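Local coordinates for protein pectate lyase 47 (Bacillus sp. TS-47, PDB 1VBL) that cleaves pectate by eliminative scission as a secreted, thermostable, calcium-binding lyase of polysaccharide lyase family 1, at residues A[367-372]-A[382-387]; A[322-327]-A[388-393]; A[274-279]-A[395-400]. All coordinates share one frame; numbering follows the deposited sequence.

Contact 1 (A[367-372]-A[382-387]); sequences YIDLVA and LKKEVT
Lys384 and Asp369 reach toward each other from opposite directions and form a salt bridge, with Lys384 NZ 2.6 Å from Asp369 OD1. The ammonium does not come in the plane of the carboxylate but from above it, 59° out of plane, and Lys384 NZ lies 3.1 Å from Asp369 OD2 as well. On the opposite face of that plane Ala372 N gives Asp369 OD1 a nearly straight hydrogen bond of 3.0 Å (169°). One oxygen is thus gripped from two faces, by a charge and by a helix N-H. Lys384 runs extended from the backbone and then bends at chi3 (-73°), which turns its amine toward the acid. The same amine forms a salt bridge with Glu354, whose carboxylate also takes the backbone N-H groups of Leu370 and Val371; the shared lysine probably offsets the closeness of the two acids.

Apolar contacts fill in beside the charges. Val371 CB lies 3.7 Å from Lys384 CE, so the valine flanks the methylene chain. Val371 sits between two side chains: its CG2 also lies against Lys384 CE, while Val371 CG1 is 3.7 Å from Leu382 O and 4.1 Å from Leu382 CD2. Leu370 and Leu382 both reach Ile342 of strand 342-345. An asparagine in place of Asp369 would probably leave Lys384 without one of its two countercharges.

Asp369 is a classical N-cap residue, here tied to a lysine on the returning strand. The helix it caps, 370-377, is followed by strand 383-384, which pairs in parallel with strand 351-361 at one end of the right-handed parallel beta-helix of pectate lyases.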
loop_
_atom_site.group_PDB
_atom_site.type_symbol
_atom_site.label_atom_id
_atom_site.label_comp_id
_atom_site.label_asym_id
_atom_site.label_seq_id
_atom_site.Cartn_x
_atom_site.Cartn_y
_atom_site.Cartn_z
ATOM N N TYR A 367 -17.923 -22.217 -0.767
ATOM C CA TYR A 367 -18.016 -21.171 0.235
ATOM C C TYR A 367 -17.329 -21.736 1.463
ATOM O O TYR A 367 -17.398 -22.942 1.725
ATOM C CB TYR A 367 -19.473 -20.853 0.571
ATOM C CG TYR A 367 -20.136 -19.939 -0.428
ATOM C CD1 TYR A 367 -20.940 -20.449 -1.447
ATOM C CD2 TYR A 367 -19.934 -18.562 -0.371
ATOM C CE1 TYR A 367 -21.528 -19.599 -2.391
ATOM C CE2 TYR A 367 -20.513 -17.708 -1.303
ATOM C CZ TYR A 367 -21.308 -18.230 -2.309
ATOM O OH TYR A 367 -21.875 -17.378 -3.229
ATOM N N ILE A 368 -16.669 -20.875 2.222
ATOM C CA ILE A 368 -15.968 -21.331 3.407
ATOM C C ILE A 368 -15.989 -20.274 4.498
ATOM O O ILE A 368 -16.051 -19.074 4.220
ATOM C CB ILE A 368 -14.501 -21.681 3.062
ATOM C CG1 ILE A 368 -13.777 -22.224 4.298
ATOM C CG2 ILE A 368 -13.784 -20.446 2.522
ATOM C CD1 ILE A 368 -12.372 -22.723 3.997
ATOM N N ASP A 369 -15.969 -20.734 5.744
ATOM C CA ASP A 369 -15.948 -19.842 6.895
ATOM C C ASP A 369 -14.471 -19.744 7.275
ATOM O O ASP A 369 -13.945 -20.614 7.973
ATOM C CB ASP A 369 -16.742 -20.453 8.054
ATOM C CG ASP A 369 -16.867 -19.513 9.237
ATOM O OD1 ASP A 369 -15.988 -18.645 9.406
ATOM O OD2 ASP A 369 -17.838 -19.652 10.011
ATOM N N LEU A 370 -13.797 -18.702 6.801
ATOM C CA LEU A 370 -12.378 -18.540 7.089
ATOM C C LEU A 370 -12.075 -18.330 8.566
ATOM O O LEU A 370 -11.021 -18.745 9.045
ATOM C CB LEU A 370 -11.788 -17.393 6.260
ATOM C CG LEU A 370 -11.665 -17.665 4.754
ATOM C CD1 LEU A 370 -10.939 -16.512 4.083
ATOM C CD2 LEU A 370 -10.907 -18.971 4.517
ATOM N N VAL A 371 -12.984 -17.685 9.291
ATOM C CA VAL A 371 -12.760 -17.473 10.716
ATOM C C VAL A 371 -12.765 -18.829 11.416
ATOM O O VAL A 371 -11.895 -19.115 12.237
ATOM C CB VAL A 371 -13.847 -16.571 11.348
ATOM C CG1 VAL A 371 -13.687 -16.552 12.858
ATOM C CG2 VAL A 371 -13.733 -15.153 10.802
ATOM N N ALA A 372 -13.748 -19.662 11.087
ATOM C CA ALA A 372 -13.848 -20.992 11.680
ATOM C C ALA A 372 -12.626 -21.809 11.271
ATOM O O ALA A 372 -12.043 -22.530 12.083
ATOM C CB ALA A 372 -15.123 -21.688 11.207
ATOM N N LEU A 382 -10.525 -16.333 17.351
ATOM C CA LEU A 382 -11.088 -15.137 16.757
ATOM C C LEU A 382 -12.601 -15.264 16.883
ATOM O O LEU A 382 -13.171 -16.299 16.542
ATOM C CB LEU A 382 -10.676 -15.061 15.285
ATOM C CG LEU A 382 -11.016 -13.813 14.475
ATOM C CD1 LEU A 382 -10.419 -12.582 15.140
ATOM C CD2 LEU A 382 -10.470 -13.978 13.057
ATOM N N LYS A 383 -13.250 -14.222 17.382
ATOM C CA LYS A 383 -14.696 -14.257 17.542
ATOM C C LYS A 383 -15.401 -13.660 16.332
ATOM O O LYS A 383 -15.143 -12.517 15.960
ATOM C CB LYS A 383 -15.109 -13.486 18.797
ATOM C CG LYS A 383 -14.540 -14.056 20.086
ATOM C CD LYS A 383 -15.067 -13.316 21.308
ATOM C CE LYS A 383 -14.649 -11.854 21.306
ATOM N NZ LYS A 383 -15.090 -11.152 22.545
ATOM N N LYS A 384 -16.277 -14.438 15.706
ATOM C CA LYS A 384 -17.015 -13.928 14.560
ATOM C C LYS A 384 -18.294 -13.314 15.100
ATOM O O LYS A 384 -19.164 -14.018 15.618
ATOM C CB LYS A 384 -17.359 -15.038 13.562
ATOM C CG LYS A 384 -18.262 -14.542 12.433
ATOM C CD LYS A 384 -18.546 -15.598 11.372
ATOM C CE LYS A 384 -17.335 -15.860 10.501
ATOM N NZ LYS A 384 -17.711 -16.655 9.299
ATOM N N GLU A 385 -18.399 -11.997 14.993
ATOM C CA GLU A 385 -19.573 -11.298 15.481
ATOM C C GLU A 385 -19.642 -9.906 14.870
ATOM O O GLU A 385 -18.624 -9.340 14.468
ATOM C CB GLU A 385 -19.526 -11.192 17.010
ATOM C CG GLU A 385 -18.515 -10.185 17.532
ATOM C CD GLU A 385 -18.548 -10.050 19.042
ATOM O OE1 GLU A 385 -19.659 -10.011 19.614
ATOM O OE2 GLU A 385 -17.464 -9.968 19.657
ATOM N N VAL A 386 -20.850 -9.364 14.799
ATOM C CA VAL A 386 -21.060 -8.035 14.245
ATOM C C VAL A 386 -20.973 -6.988 15.347
ATOM O O VAL A 386 -21.809 -6.963 16.251
ATOM C CB VAL A 386 -22.445 -7.926 13.575
ATOM C CG1 VAL A 386 -22.670 -6.508 13.072
ATOM C CG2 VAL A 386 -22.549 -8.924 12.429
ATOM N N THR A 387 -19.954 -6.137 15.280
ATOM C CA THR A 387 -19.778 -5.076 16.267
ATOM C C THR A 387 -20.157 -3.738 15.646
ATOM O O THR A 387 -20.349 -2.743 16.345
ATOM C CB THR A 387 -18.325 -5.001 16.773
ATOM O OG1 THR A 387 -17.428 -4.976 15.657
ATOM C CG2 THR A 387 -18.007 -6.198 17.659
#

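Contact 2 (A[322-327]-A[388-393]); sequences QIYAQN and WKPMFY
Pro390 is wedged into the corner between two aromatic rings that stand nearly upright to each other. Its CD sits over the centre of the Tyr324 ring, 3.4 Å from the centroid and 10° off the normal, a CH-pi contact almost straight above the face. Its CG lies over the rim of the Trp388 ring, 3.6 Å above the plane, on the same face that Tyr324 approaches.

Tyr324 in turn points its edge at that indole face: its ring and the five-membered ring of Trp388 form a T-shaped pair with centroids 5.8 Å apart and planes at 73°. Tyr324 CB adds a contact of 3.6 Å to Trp388 CZ2. With CG anti to the backbone N (chi1 -166°), the Tyr324 ring projects away from the strand, its face against Pro390.

The indole N-H is shared. Trp388 NE1 makes a weak, bent hydrogen bond of 2.9 Å to Gln322 O, and another weak one to a water that donates to Ile323 O, so two successive strand carbonyls help fix the edge of the indole. Farther along, a second water joins Gln326 NE2, weakly, to Tyr393 OH.

The neighbours place this cluster on the outside of the coil: Tyr324 also meets the ring of Tyr353 on strand 351-361, and Pro390 rests on His295 of strand 293-303. Strand 322-332 lies between these two, and the irregular segment 388-393 crosses its outward-facing side chains. Such a C-terminal tail laid over the outer surface of a parallel beta-helix is consistent with the architecture of the pectate lyase family.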
loop_
_atom_site.group_PDB
_atom_site.type_symbol
_atom_site.label_atom_id
_atom_site.label_comp_id
_atom_site.label_asym_id
_atom_site.label_seq_id
_atom_site.Cartn_x
_atom_site.Cartn_y
_atom_site.Cartn_z
ATOM N N GLN A 322 -11.479 -4.067 13.589
ATOM C CA GLN A 322 -12.889 -4.373 13.414
ATOM C C GLN A 322 -13.144 -4.628 11.936
ATOM O O GLN A 322 -13.852 -3.874 11.262
ATOM C CB GLN A 322 -13.757 -3.221 13.924
ATOM C CG GLN A 322 -13.658 -2.992 15.429
ATOM C CD GLN A 322 -14.622 -1.930 15.924
ATOM O OE1 GLN A 322 -15.840 -2.081 15.814
ATOM N NE2 GLN A 322 -14.081 -0.847 16.470
ATOM N N ILE A 323 -12.547 -5.698 11.433
ATOM C CA ILE A 323 -12.704 -6.064 10.034
ATOM C C ILE A 323 -14.096 -6.629 9.764
ATOM O O ILE A 323 -14.615 -7.428 10.542
ATOM C CB ILE A 323 -11.654 -7.122 9.625
ATOM C CG1 ILE A 323 -10.254 -6.509 9.697
ATOM C CG2 ILE A 323 -11.958 -7.650 8.221
ATOM C CD1 ILE A 323 -9.128 -7.527 9.632
ATOM N N TYR A 324 -14.698 -6.195 8.663
ATOM C CA TYR A 324 -16.009 -6.682 8.249
ATOM C C TYR A 324 -15.788 -7.079 6.790
ATOM O O TYR A 324 -15.738 -6.224 5.906
ATOM C CB TYR A 324 -17.057 -5.567 8.367
ATOM C CG TYR A 324 -18.496 -6.043 8.294
ATOM C CD1 TYR A 324 -19.043 -6.509 7.095
ATOM C CD2 TYR A 324 -19.312 -6.030 9.430
ATOM C CE1 TYR A 324 -20.371 -6.949 7.029
ATOM C CE2 TYR A 324 -20.639 -6.467 9.374
ATOM C CZ TYR A 324 -21.161 -6.925 8.172
ATOM O OH TYR A 324 -22.470 -7.354 8.116
ATOM N N ALA A 325 -15.630 -8.381 6.553
ATOM C CA ALA A 325 -15.365 -8.909 5.216
ATOM C C ALA A 325 -16.590 -9.550 4.568
ATOM O O ALA A 325 -17.256 -10.387 5.173
ATOM C CB ALA A 325 -14.224 -9.924 5.286
ATOM N N GLN A 326 -16.866 -9.162 3.324
ATOM C CA GLN A 326 -18.014 -9.690 2.595
ATOM C C GLN A 326 -17.724 -10.087 1.155
ATOM O O GLN A 326 -17.120 -9.331 0.396
ATOM C CB GLN A 326 -19.143 -8.656 2.540
ATOM C CG GLN A 326 -19.846 -8.353 3.840
ATOM C CD GLN A 326 -20.925 -7.304 3.648
ATOM O OE1 GLN A 326 -20.651 -6.105 3.650
ATOM N NE2 GLN A 326 -22.156 -7.755 3.454
ATOM N N ASN A 327 -18.186 -11.274 0.782
ATOM C CA ASN A 327 -18.075 -11.759 -0.584
ATOM C C ASN A 327 -16.737 -11.575 -1.299
ATOM O O ASN A 327 -16.681 -11.011 -2.395
ATOM C CB ASN A 327 -19.199 -11.120 -1.406
ATOM C CG ASN A 327 -20.575 -11.430 -0.835
ATOM O OD1 ASN A 327 -20.687 -11.943 0.281
ATOM N ND2 ASN A 327 -21.624 -11.115 -1.592
ATOM N N TRP A 388 -20.252 -3.724 14.321
ATOM C CA TRP A 388 -20.638 -2.530 13.580
ATOM C C TRP A 388 -21.194 -2.982 12.237
ATOM O O TRP A 388 -20.931 -4.101 11.794
ATOM C CB TRP A 388 -19.441 -1.592 13.372
ATOM C CG TRP A 388 -18.356 -2.137 12.477
ATOM C CD1 TRP A 388 -17.526 -3.184 12.738
ATOM C CD2 TRP A 388 -17.977 -1.635 11.186
ATOM N NE1 TRP A 388 -16.649 -3.368 11.695
ATOM C CE2 TRP A 388 -16.904 -2.431 10.729
ATOM C CE3 TRP A 388 -18.439 -0.589 10.373
ATOM C CZ2 TRP A 388 -16.282 -2.216 9.491
ATOM C CZ3 TRP A 388 -17.817 -0.373 9.138
ATOM C CH2 TRP A 388 -16.750 -1.186 8.714
ATOM N N LYS A 389 -21.968 -2.119 11.593
ATOM C CA LYS A 389 -22.552 -2.460 10.306
ATOM C C LYS A 389 -22.142 -1.425 9.265
ATOM O O LYS A 389 -22.487 -0.248 9.383
ATOM C CB LYS A 389 -24.078 -2.503 10.425
ATOM C CG LYS A 389 -24.561 -3.222 11.679
ATOM C CD LYS A 389 -25.127 -4.599 11.385
ATOM C CE LYS A 389 -26.516 -4.504 10.782
ATOM N NZ LYS A 389 -27.180 -5.836 10.742
ATOM N N PRO A 390 -21.385 -1.851 8.240
ATOM C CA PRO A 390 -20.939 -0.939 7.179
ATOM C C PRO A 390 -22.150 -0.337 6.477
ATOM O O PRO A 390 -23.073 -1.057 6.095
ATOM C CB PRO A 390 -20.148 -1.850 6.244
ATOM C CG PRO A 390 -19.650 -2.927 7.152
ATOM C CD PRO A 390 -20.847 -3.204 8.024
ATOM N N MET A 391 -22.147 0.976 6.303
ATOM C CA MET A 391 -23.260 1.637 5.641
ATOM C C MET A 391 -22.814 2.269 4.325
ATOM O O MET A 391 -23.626 2.503 3.429
ATOM C CB MET A 391 -23.849 2.708 6.562
ATOM C CG MET A 391 -25.348 2.580 6.793
ATOM S SD MET A 391 -25.831 0.987 7.502
ATOM C CE MET A 391 -25.585 1.292 9.252
ATOM N N PHE A 392 -21.515 2.522 4.202
ATOM C CA PHE A 392 -20.987 3.153 3.003
ATOM C C PHE A 392 -20.651 2.258 1.827
ATOM O O PHE A 392 -19.489 1.933 1.587
ATOM C CB PHE A 392 -19.763 4.009 3.345
ATOM C CG PHE A 392 -20.089 5.223 4.159
ATOM C CD1 PHE A 392 -19.662 5.329 5.479
ATOM C CD2 PHE A 392 -20.851 6.252 3.614
ATOM C CE1 PHE A 392 -19.993 6.446 6.249
ATOM C CE2 PHE A 392 -21.188 7.373 4.375
ATOM C CZ PHE A 392 -20.758 7.468 5.696
ATOM N N TYR A 393 -21.684 1.860 1.095
ATOM C CA TYR A 393 -21.502 1.067 -0.107
ATOM C C TYR A 393 -22.762 1.161 -0.947
ATOM O O TYR A 393 -23.868 1.291 -0.419
ATOM C CB TYR A 393 -21.169 -0.402 0.208
ATOM C CG TYR A 393 -22.251 -1.193 0.913
ATOM C CD1 TYR A 393 -22.333 -1.218 2.307
ATOM C CD2 TYR A 393 -23.164 -1.957 0.185
ATOM C CE1 TYR A 393 -23.295 -1.994 2.959
ATOM C CE2 TYR A 393 -24.129 -2.734 0.826
ATOM C CZ TYR A 393 -24.185 -2.750 2.210
ATOM O OH TYR A 393 -25.117 -3.537 2.847
HETATM O O HOH W 1 -15.798 -6.081 12.730
HETATM O O HOH W 2 -23.555 -5.198 4.807
#

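Contact 3 (A[274-279]-A[395-400]); sequences LHHNYY and VIHPTP
The two backbones stay well apart, 9.5 Å between the CA atoms of His276 and His397, and His276 itself takes a left-handed conformation (phi 57°, psi 31°) that interrupts strand 272-280. That kink directs the imidazole of His276 out toward the tail, where it meets the ring of His397. The two rings come together at their rims, neither lying over the other, with centroids 5.0 Å apart and planes at 74°.

His276 NE2 and His397 NE2 are 3.4 Å apart. The closer approach of His276 NE2 to a carbon of the His397 ring is too short for such a pair, so the exact rotation of the rings is doubtful here.

Behind this pair the imidazole of His276 is tied down within its own segment. Its ND1 forms a hydrogen bond of 2.8 Å with ND1 of His275. The far nitrogen of His275, NE2, is bonded to Asp12 in its turn. Tyr245 stacks on His276 and Tyr297 on His275, both from neighbouring coils of the beta-helix, while Leu405 of helix 402-409 touches both His276 and His397. The tail is secured by its backbone too: His397 N bonds to Asn298 and His397 O to Asn327.

For the ND1 pair to bond, one nitrogen must carry a proton and the other offer its lone pair, so the tautomers of His275 and His276 are coupled. The pair alone does not settle the donor, but His275 NE2, facing the carboxylate of Asp12, probably carries a proton; if His275 is neutral, its ND1 would then accept and His276 ND1 would donate.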
loop_
_atom_site.group_PDB
_atom_site.type_symbol
_atom_site.label_atom_id
_atom_site.label_comp_id
_atom_site.label_asym_id
_atom_site.label_seq_id
_atom_site.Cartn_x
_atom_site.Cartn_y
_atom_site.Cartn_z
ATOM N N LEU A 274 -12.065 -1.322 1.316
ATOM C CA LEU A 274 -11.297 -1.869 0.208
ATOM C C LEU A 274 -12.221 -2.800 -0.553
ATOM O O LEU A 274 -12.687 -3.806 -0.009
ATOM C CB LEU A 274 -10.090 -2.665 0.705
ATOM C CG LEU A 274 -9.096 -1.948 1.619
ATOM C CD1 LEU A 274 -9.542 -2.100 3.064
ATOM C CD2 LEU A 274 -7.703 -2.550 1.433
ATOM N N HIS A 275 -12.501 -2.469 -1.805
ATOM C CA HIS A 275 -13.374 -3.320 -2.585
ATOM C C HIS A 275 -12.982 -3.416 -4.049
ATOM O O HIS A 275 -12.391 -2.494 -4.622
ATOM C CB HIS A 275 -14.839 -2.867 -2.424
ATOM C CG HIS A 275 -15.164 -1.549 -3.062
ATOM N ND1 HIS A 275 -15.489 -1.428 -4.396
ATOM C CD2 HIS A 275 -15.264 -0.305 -2.537
ATOM C CE1 HIS A 275 -15.779 -0.168 -4.665
ATOM N NE2 HIS A 275 -15.651 0.536 -3.553
ATOM N N HIS A 276 -13.291 -4.569 -4.631
ATOM C CA HIS A 276 -13.000 -4.858 -6.029
ATOM C C HIS A 276 -11.537 -4.722 -6.419
ATOM O O HIS A 276 -11.217 -4.374 -7.556
ATOM C CB HIS A 276 -13.865 -3.984 -6.935
ATOM C CG HIS A 276 -15.326 -4.289 -6.833
ATOM N ND1 HIS A 276 -16.165 -3.636 -5.955
ATOM C CD2 HIS A 276 -16.089 -5.210 -7.466
ATOM C CE1 HIS A 276 -17.380 -4.141 -6.052
ATOM N NE2 HIS A 276 -17.362 -5.098 -6.963
ATOM N N ASN A 277 -10.649 -5.004 -5.474
ATOM C CA ASN A 277 -9.229 -4.931 -5.760
ATOM C C ASN A 277 -8.785 -6.316 -6.191
ATOM O O ASN A 277 -9.355 -7.325 -5.777
ATOM C CB ASN A 277 -8.448 -4.473 -4.523
ATOM C CG ASN A 277 -8.794 -3.051 -4.122
ATOM O OD1 ASN A 277 -8.490 -2.098 -4.842
ATOM N ND2 ASN A 277 -9.442 -2.903 -2.974
ATOM N N TYR A 278 -7.767 -6.347 -7.037
ATOM C CA TYR A 278 -7.226 -7.588 -7.562
ATOM C C TYR A 278 -5.854 -7.823 -6.929
ATOM O O TYR A 278 -4.892 -7.125 -7.255
ATOM C CB TYR A 278 -7.101 -7.450 -9.081
ATOM C CG TYR A 278 -6.800 -8.707 -9.876
ATOM C CD1 TYR A 278 -6.810 -8.665 -11.270
ATOM C CD2 TYR A 278 -6.491 -9.921 -9.254
ATOM C CE1 TYR A 278 -6.525 -9.790 -12.032
ATOM C CE2 TYR A 278 -6.200 -11.066 -10.015
ATOM C CZ TYR A 278 -6.219 -10.984 -11.408
ATOM O OH TYR A 278 -5.940 -12.082 -12.190
ATOM N N TYR A 279 -5.775 -8.779 -6.003
ATOM C CA TYR A 279 -4.508 -9.114 -5.360
ATOM C C TYR A 279 -3.999 -10.361 -6.069
ATOM O O TYR A 279 -4.621 -11.422 -5.999
ATOM C CB TYR A 279 -4.697 -9.409 -3.867
ATOM C CG TYR A 279 -5.205 -8.228 -3.075
ATOM C CD1 TYR A 279 -6.572 -7.983 -2.955
ATOM C CD2 TYR A 279 -4.318 -7.337 -2.466
ATOM C CE1 TYR A 279 -7.047 -6.887 -2.251
ATOM C CE2 TYR A 279 -4.784 -6.228 -1.760
ATOM C CZ TYR A 279 -6.152 -6.012 -1.657
ATOM O OH TYR A 279 -6.633 -4.934 -0.953
ATOM N N VAL A 395 -23.276 -1.101 -3.810
ATOM C CA VAL A 395 -23.622 -2.467 -4.165
ATOM C C VAL A 395 -22.547 -3.471 -3.786
ATOM O O VAL A 395 -21.357 -3.199 -3.925
ATOM C CB VAL A 395 -23.821 -2.617 -5.693
ATOM C CG1 VAL A 395 -24.289 -4.032 -6.019
ATOM C CG2 VAL A 395 -24.807 -1.588 -6.204
ATOM N N ILE A 396 -22.976 -4.632 -3.312
ATOM C CA ILE A 396 -22.054 -5.709 -2.989
ATOM C C ILE A 396 -22.458 -6.833 -3.931
ATOM O O ILE A 396 -23.589 -7.316 -3.886
ATOM C CB ILE A 396 -22.187 -6.186 -1.531
ATOM C CG1 ILE A 396 -21.773 -5.061 -0.577
ATOM C CG2 ILE A 396 -21.304 -7.409 -1.308
ATOM C CD1 ILE A 396 -21.888 -5.419 0.883
ATOM N N HIS A 397 -21.545 -7.233 -4.806
ATOM C CA HIS A 397 -21.844 -8.291 -5.762
ATOM C C HIS A 397 -21.752 -9.682 -5.161
ATOM O O HIS A 397 -21.035 -9.900 -4.181
ATOM C CB HIS A 397 -20.894 -8.207 -6.951
ATOM C CG HIS A 397 -20.891 -6.871 -7.620
ATOM N ND1 HIS A 397 -22.005 -6.349 -8.241
ATOM C CD2 HIS A 397 -19.918 -5.938 -7.742
ATOM C CE1 HIS A 397 -21.718 -5.151 -8.715
ATOM N NE2 HIS A 397 -20.458 -4.877 -8.425
ATOM N N PRO A 398 -22.495 -10.641 -5.736
ATOM C CA PRO A 398 -22.482 -12.023 -5.255
ATOM C C PRO A 398 -21.078 -12.557 -5.501
ATOM O O PRO A 398 -20.510 -12.349 -6.569
ATOM C CB PRO A 398 -23.541 -12.705 -6.121
ATOM C CG PRO A 398 -23.529 -11.890 -7.391
ATOM C CD PRO A 398 -23.424 -10.482 -6.870
ATOM N N THR A 399 -20.527 -13.254 -4.517
ATOM C CA THR A 399 -19.163 -13.760 -4.614
ATOM C C THR A 399 -18.736 -14.460 -5.907
ATOM O O THR A 399 -17.632 -14.223 -6.406
ATOM C CB THR A 399 -18.847 -14.683 -3.427
ATOM O OG1 THR A 399 -19.429 -14.137 -2.236
ATOM C CG2 THR A 399 -17.327 -14.785 -3.228
ATOM N N PRO A 400 -19.588 -15.328 -6.474
ATOM C CA PRO A 400 -19.107 -15.967 -7.706
ATOM C C PRO A 400 -18.887 -15.041 -8.909
ATOM O O PRO A 400 -18.186 -15.402 -9.852
ATOM C CB PRO A 400 -20.142 -17.071 -7.963
ATOM C CG PRO A 400 -21.359 -16.615 -7.226
ATOM C CD PRO A 400 -20.830 -15.952 -5.987
#

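All three contacts lie on one side of the beta-helix, away from the calcium site, and each involves the chain that follows the long coiled strands. Contact 1, centred about 13 Å from contact 2 and about 18 Å from contact 3, joins helix 370-377 to strand 383-384. From there the tail continues directly through 388-393, over strand 322-332, to 395-400, which reaches back to strand 272-280 in contact 3. The centres of contacts 2 and 3 are about 12 Å apart. The sequence intervals spanned grow accordingly, each within the next. Gln326 touches Ile396, connecting contacts 2 and 3, and Tyr367 touches Thr399 and Pro400. The tail thus runs along the outer surface across several neighbouring coils.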